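Local coordinates for protein serine acetyltransferase (Entamoeba histolytica, PDB 3P47) that probably catalyses transfer of an acetyl group from acetyl-CoA to L-serine, a step in cysteine biosynthesis, and is captured here with L-cysteine bound, at residues Ala172-His177 / Ala192-Trp197; Ile188-Ile193 / Thr222-Thr227. One frame throughout, in Å; residues are numbered along the deposited sequence.

Contact 1 (Ala172-His177 / Ala192-Trp197); sequences ASIKGH and AIIGEW
Ile174 and Ile194 lie side by side and point the same way, CG2 of Ile174 meeting CG2 of Ile194 at 4.1 Å. Both are buried, and beta-branched, apolar isoleucines suit such strand positions. Beneath them the backbones pair in parallel: Ile194 N binds Ser173 O at 2.7 Å, and Lys175 N binds Ile194 O at 2.9 Å. Ser173 and Ile193 turn to the other face, where CD1 of Ile193 presses on CB of Ser173. This side is wetter. A water joins OG of Ser173 to the carbonyl of Ile194, while the extended, exposed chain of Lys175 leads away, its NZ ending 6.0 Å from OE2 of Glu196, not in contact.

Past the strands, Trp197 N donates to Gly176 O, and a second water spans Gly176 O and Gly195 O. The side chain of Glu196 bends at chi2 (85°), bringing OE2 to Gly176 N, a weak bond. His177 then stacks, offset, on the five-membered ring of Trp197, centroids 4.2 Å apart and planes at 12°, with its CB over that ring. Tyr231 stacks on Trp197 in turn.

His177 and Trp197 both adopt the positive-phi backbone of a corner, their CA atoms 4.7 Å apart. Matching residues sit one above another in successive coils, the mark of the left-handed parallel beta-helix of hexapeptide-repeat acyltransferases.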
loop_
_atom_site.group_PDB
_atom_site.type_symbol
_atom_site.label_atom_id
_atom_site.label_comp_id
_atom_site.label_asym_id
_atom_site.label_seq_id
_atom_site.Cartn_x
_atom_site.Cartn_y
_atom_site.Cartn_z
ATOM N N ALA A 172 -13.378 0.129 -15.562
ATOM C CA ALA A 172 -14.091 -1.056 -15.067
ATOM C C ALA A 172 -15.574 -0.777 -14.827
ATOM O O ALA A 172 -15.950 0.310 -14.367
ATOM C CB ALA A 172 -13.430 -1.573 -13.748
ATOM N N SER A 173 -16.402 -1.772 -15.128
ATOM C CA SER A 173 -17.839 -1.666 -14.951
ATOM C C SER A 173 -18.235 -2.648 -13.850
ATOM O O SER A 173 -18.122 -3.845 -14.027
ATOM C CB SER A 173 -18.549 -1.985 -16.275
ATOM O OG SER A 173 -19.931 -2.221 -16.079
ATOM N N ILE A 174 -18.724 -2.137 -12.727
ATOM C CA ILE A 174 -19.060 -3.014 -11.581
ATOM C C ILE A 174 -20.471 -2.745 -11.052
ATOM O O ILE A 174 -20.809 -1.616 -10.725
ATOM C CB ILE A 174 -18.049 -2.808 -10.450
ATOM C CG1 ILE A 174 -16.613 -2.861 -10.993
ATOM C CG2 ILE A 174 -18.220 -3.845 -9.300
ATOM C CD1 ILE A 174 -15.527 -2.643 -9.878
ATOM N N LYS A 175 -21.272 -3.806 -10.931
ATOM C CA LYS A 175 -22.628 -3.707 -10.417
ATOM C C LYS A 175 -22.635 -3.588 -8.885
ATOM O O LYS A 175 -21.561 -3.544 -8.284
ATOM C CB LYS A 175 -23.450 -4.903 -10.926
ATOM C CG LYS A 175 -23.865 -4.684 -12.355
ATOM C CD LYS A 175 -24.598 -5.870 -12.911
ATOM C CE LYS A 175 -25.276 -5.518 -14.239
ATOM N NZ LYS A 175 -25.686 -6.788 -14.916
ATOM N N GLY A 176 -23.829 -3.509 -8.273
ATOM C CA GLY A 176 -23.957 -3.406 -6.803
ATOM C C GLY A 176 -23.679 -4.657 -5.980
ATOM O O GLY A 176 -23.337 -5.711 -6.513
ATOM N N HIS A 177 -23.902 -4.527 -4.678
ATOM C CA HIS A 177 -23.568 -5.559 -3.708
ATOM C C HIS A 177 -22.166 -6.051 -3.952
ATOM O O HIS A 177 -21.914 -7.289 -4.018
ATOM C CB HIS A 177 -24.575 -6.712 -3.806
ATOM C CG HIS A 177 -25.988 -6.296 -3.463
ATOM N ND1 HIS A 177 -26.466 -6.269 -2.165
ATOM C CD2 HIS A 177 -27.016 -5.908 -4.251
ATOM C CE1 HIS A 177 -27.733 -5.889 -2.164
ATOM N NE2 HIS A 177 -28.089 -5.642 -3.417
ATOM N N ALA A 192 -12.653 -4.564 -17.660
ATOM C CA ALA A 192 -13.348 -5.551 -16.816
ATOM C C ALA A 192 -14.844 -5.250 -16.664
ATOM O O ALA A 192 -15.260 -4.091 -16.569
ATOM C CB ALA A 192 -12.637 -5.627 -15.450
ATOM N N ILE A 193 -15.667 -6.305 -16.624
ATOM C CA ILE A 193 -17.102 -6.139 -16.336
ATOM C C ILE A 193 -17.437 -7.095 -15.239
ATOM O O ILE A 193 -17.148 -8.290 -15.354
ATOM C CB ILE A 193 -17.994 -6.464 -17.590
ATOM C CG1 ILE A 193 -17.594 -5.632 -18.792
ATOM C CG2 ILE A 193 -19.494 -6.285 -17.296
ATOM C CD1 ILE A 193 -17.655 -4.190 -18.615
ATOM N N ILE A 194 -18.029 -6.572 -14.158
ATOM C CA ILE A 194 -18.312 -7.394 -13.011
ATOM C C ILE A 194 -19.809 -7.239 -12.641
ATOM O O ILE A 194 -20.330 -6.124 -12.492
ATOM C CB ILE A 194 -17.418 -6.972 -11.805
ATOM C CG1 ILE A 194 -15.937 -7.125 -12.158
ATOM C CG2 ILE A 194 -17.905 -7.694 -10.544
ATOM C CD1 ILE A 194 -14.980 -6.576 -11.092
ATOM N N GLY A 195 -20.482 -8.367 -12.490
ATOM C CA GLY A 195 -21.914 -8.379 -12.191
ATOM C C GLY A 195 -22.199 -8.148 -10.718
ATOM O O GLY A 195 -21.328 -7.681 -9.966
ATOM N N GLU A 196 -23.415 -8.511 -10.298
ATOM C CA GLU A 196 -23.910 -8.216 -8.952
ATOM C C GLU A 196 -23.356 -9.238 -7.947
ATOM O O GLU A 196 -23.045 -10.389 -8.304
ATOM C CB GLU A 196 -25.462 -8.270 -8.941
ATOM C CG GLU A 196 -26.136 -7.555 -7.766
ATOM C CD GLU A 196 -26.359 -6.048 -7.950
ATOM O OE1 GLU A 196 -26.719 -5.379 -6.950
ATOM O OE2 GLU A 196 -26.183 -5.518 -9.068
ATOM N N TRP A 197 -23.252 -8.828 -6.682
ATOM C CA TRP A 197 -22.813 -9.763 -5.629
ATOM C C TRP A 197 -21.492 -10.437 -5.989
ATOM O O TRP A 197 -21.346 -11.677 -5.904
ATOM C CB TRP A 197 -23.902 -10.824 -5.360
ATOM C CG TRP A 197 -24.958 -10.329 -4.427
ATOM C CD1 TRP A 197 -26.221 -9.934 -4.744
ATOM C CD2 TRP A 197 -24.827 -10.190 -3.016
ATOM N NE1 TRP A 197 -26.897 -9.546 -3.605
ATOM C CE2 TRP A 197 -26.063 -9.715 -2.528
ATOM C CE3 TRP A 197 -23.786 -10.467 -2.102
ATOM C CZ2 TRP A 197 -26.283 -9.451 -1.172
ATOM C CZ3 TRP A 197 -23.998 -10.186 -0.744
ATOM C CH2 TRP A 197 -25.251 -9.697 -0.298
HETATM O O HOH W 1 -21.075 -4.414 -14.659
HETATM O O HOH W 2 -20.646 -6.889 -7.272
#

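Contact 2 (Ile188-Ile193 / Thr222-Thr227); sequences IGETAI and TKRHPT. With CYS (cysteine), chain B.
The hydroxyl of Thr191 sits among the backbone and ring of the Arg224-His225 loop. OG1 takes a nearly straight bond from Arg224 N at 2.9 Å and a weak one from His225 N, and lies 3.0 Å from ND1 of His225, a hydrogen bond in which either could donate. Thr191 N also donates to ND1 (3.1 Å), so the ring is held by its ND1 side. Gly189 CA covers one ring face over its centre, where a bare CA can come close.

Arg224 reaches across the other face. From CB its chain leaves between the backbone N and carbonyl carbon (chi1 63°), which sets CG over the rim of the imidazole, 3.6 Å above the plane. Extended beyond that, CD approaches atom O of the bound cysteine, NE donates to the same O (2.9 Å), and NH2 binds its OXT. NH2 also makes a salt bridge with OE2 of Glu190 at 2.9 Å, in the guanidinium plane, while NH1 donates to Thr222 O. Tyr145 holds the other oxygen of Glu190. The amine of Lys223 bridges Thr191 O, His225 O and OG1 of Thr227, and Ile193 N pairs with Pro226 O.

NE2 of His225 gives the ligand a weak third bond; His210 of the same chain, and Asp116 and Asp181 of the third subunit, also bind it. The paired donors of Arg224, its rotation fixed by Glu190 and Thr222, make this a seat for an amino-acid carboxylate, consistent with cysteine occupying the serine site as a feedback inhibitor.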
loop_
_atom_site.group_PDB
_atom_site.type_symbol
_atom_site.label_atom_id
_atom_site.label_comp_id
_atom_site.label_asym_id
_atom_site.label_seq_id
_atom_site.Cartn_x
_atom_site.Cartn_y
_atom_site.Cartn_z
ATOM N N ILE A 188 -8.144 -4.556 -11.019
ATOM C CA ILE A 188 -9.322 -4.721 -11.888
ATOM C C ILE A 188 -9.163 -3.776 -13.086
ATOM O O ILE A 188 -9.091 -2.578 -12.928
ATOM C CB ILE A 188 -10.637 -4.442 -11.129
ATOM C CG1 ILE A 188 -10.853 -5.427 -9.926
ATOM C CG2 ILE A 188 -11.839 -4.469 -12.138
ATOM C CD1 ILE A 188 -12.096 -4.988 -9.022
ATOM N N GLY A 189 -9.099 -4.346 -14.287
ATOM C CA GLY A 189 -8.716 -3.598 -15.473
ATOM C C GLY A 189 -9.769 -2.730 -16.142
ATOM O O GLY A 189 -10.968 -2.846 -15.913
ATOM N N GLU A 190 -9.260 -1.841 -16.990
ATOM C CA GLU A 190 -10.034 -0.888 -17.777
ATOM C C GLU A 190 -11.296 -1.460 -18.435
ATOM O O GLU A 190 -12.299 -0.775 -18.528
ATOM C CB GLU A 190 -9.128 -0.275 -18.864
ATOM C CG GLU A 190 -9.867 0.806 -19.689
ATOM C CD GLU A 190 -8.936 1.664 -20.550
ATOM O OE1 GLU A 190 -9.333 2.787 -20.918
ATOM O OE2 GLU A 190 -7.829 1.222 -20.847
ATOM N N THR A 191 -11.222 -2.685 -18.926
ATOM C CA THR A 191 -12.342 -3.244 -19.639
ATOM C C THR A 191 -13.005 -4.386 -18.925
ATOM O O THR A 191 -13.863 -5.058 -19.491
ATOM C CB THR A 191 -11.999 -3.610 -21.110
ATOM O OG1 THR A 191 -11.068 -4.688 -21.137
ATOM C CG2 THR A 191 -11.421 -2.401 -21.793
ATOM N N ALA A 192 -12.653 -4.564 -17.660
ATOM C CA ALA A 192 -13.348 -5.551 -16.816
ATOM C C ALA A 192 -14.844 -5.250 -16.664
ATOM O O ALA A 192 -15.260 -4.091 -16.569
ATOM C CB ALA A 192 -12.637 -5.627 -15.450
ATOM N N ILE A 193 -15.667 -6.305 -16.624
ATOM C CA ILE A 193 -17.102 -6.139 -16.336
ATOM C C ILE A 193 -17.437 -7.095 -15.239
ATOM O O ILE A 193 -17.148 -8.290 -15.354
ATOM C CB ILE A 193 -17.994 -6.464 -17.590
ATOM C CG1 ILE A 193 -17.594 -5.632 -18.792
ATOM C CG2 ILE A 193 -19.494 -6.285 -17.296
ATOM C CD1 ILE A 193 -17.655 -4.190 -18.615
ATOM N N THR A 222 -9.265 -1.597 -26.379
ATOM C CA THR A 222 -10.037 -2.799 -26.759
ATOM C C THR A 222 -10.364 -3.670 -25.560
ATOM O O THR A 222 -9.620 -3.683 -24.575
ATOM C CB THR A 222 -9.399 -3.688 -27.847
ATOM O OG1 THR A 222 -8.397 -4.548 -27.273
ATOM C CG2 THR A 222 -8.853 -2.858 -28.984
ATOM N N LYS A 223 -11.471 -4.405 -25.673
ATOM C CA LYS A 223 -11.889 -5.339 -24.631
ATOM C C LYS A 223 -10.868 -6.466 -24.469
ATOM O O LYS A 223 -10.571 -7.273 -25.396
ATOM C CB LYS A 223 -13.290 -5.871 -24.956
ATOM C CG LYS A 223 -13.725 -7.074 -24.149
ATOM C CD LYS A 223 -13.842 -6.780 -22.664
ATOM C CE LYS A 223 -14.748 -7.852 -22.013
ATOM N NZ LYS A 223 -14.741 -7.811 -20.533
ATOM N N ARG A 224 -10.302 -6.536 -23.271
ATOM C CA ARG A 224 -9.147 -7.384 -23.064
ATOM C C ARG A 224 -9.050 -7.910 -21.637
ATOM O O ARG A 224 -8.109 -8.623 -21.329
ATOM C CB ARG A 224 -7.841 -6.650 -23.458
ATOM C CG ARG A 224 -7.558 -5.411 -22.602
ATOM C CD ARG A 224 -6.499 -4.483 -23.190
ATOM N NE ARG A 224 -6.215 -3.388 -22.241
ATOM C CZ ARG A 224 -6.938 -2.272 -22.113
ATOM N NH1 ARG A 224 -8.030 -2.060 -22.857
ATOM N NH2 ARG A 224 -6.593 -1.358 -21.197
ATOM N N HIS A 225 -10.031 -7.582 -20.788
ATOM C CA HIS A 225 -10.070 -8.076 -19.395
ATOM C C HIS A 225 -11.341 -8.910 -19.169
ATOM O O HIS A 225 -12.263 -8.872 -19.990
ATOM C CB HIS A 225 -10.021 -6.889 -18.428
ATOM C CG HIS A 225 -8.822 -6.007 -18.627
ATOM N ND1 HIS A 225 -8.910 -4.719 -19.108
ATOM C CD2 HIS A 225 -7.504 -6.246 -18.436
ATOM C CE1 HIS A 225 -7.699 -4.201 -19.203
ATOM N NE2 HIS A 225 -6.827 -5.106 -18.791
ATOM N N PRO A 226 -11.418 -9.656 -18.058
ATOM C CA PRO A 226 -12.546 -10.616 -18.016
ATOM C C PRO A 226 -13.941 -10.000 -17.818
ATOM O O PRO A 226 -14.087 -8.872 -17.347
ATOM C CB PRO A 226 -12.179 -11.539 -16.841
ATOM C CG PRO A 226 -10.672 -11.263 -16.571
ATOM C CD PRO A 226 -10.534 -9.801 -16.878
ATOM N N THR A 227 -14.975 -10.754 -18.166
ATOM C CA THR A 227 -16.346 -10.357 -17.817
ATOM C C THR A 227 -16.821 -11.403 -16.832
ATOM O O THR A 227 -16.686 -12.598 -17.097
ATOM C CB THR A 227 -17.272 -10.308 -19.074
ATOM O OG1 THR A 227 -16.934 -9.164 -19.872
ATOM C CG2 THR A 227 -18.769 -10.205 -18.671
HETATM N N CYS B . -2.377 -2.322 -17.735
HETATM C CA CYS B . -2.556 -3.428 -18.723
HETATM C C CYS B . -3.888 -3.297 -19.485
HETATM O O CYS B . -4.247 -4.162 -20.250
HETATM C CB CYS B . -2.507 -4.757 -17.978
HETATM S SG CYS B . -3.947 -4.858 -17.011
HETATM O OXT CYS B . -4.633 -2.340 -19.330
#

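From the N terminus, the chain lays down 172-177, makes one coil through strands 179-180 and 187-188, and returns as 192-197, closing contact 1. Before that coil is complete it has entered 188-193, the first half of contact 2, which runs into 192-197; contact 2 closes only after strand 205-207 and the long excursion that ends at 222-227. The two closures therefore interleave, and they share Ala192 and Ile193. Strand 193-194 lies between 173-174 and 227-228 in their parallel sheet. Ile188 CD1 packs on Ile194 CD1 (3.9 Å) inside the coil, linking contact 1 to the 188-193 corner, against which the ligand-binding 222-227 packs.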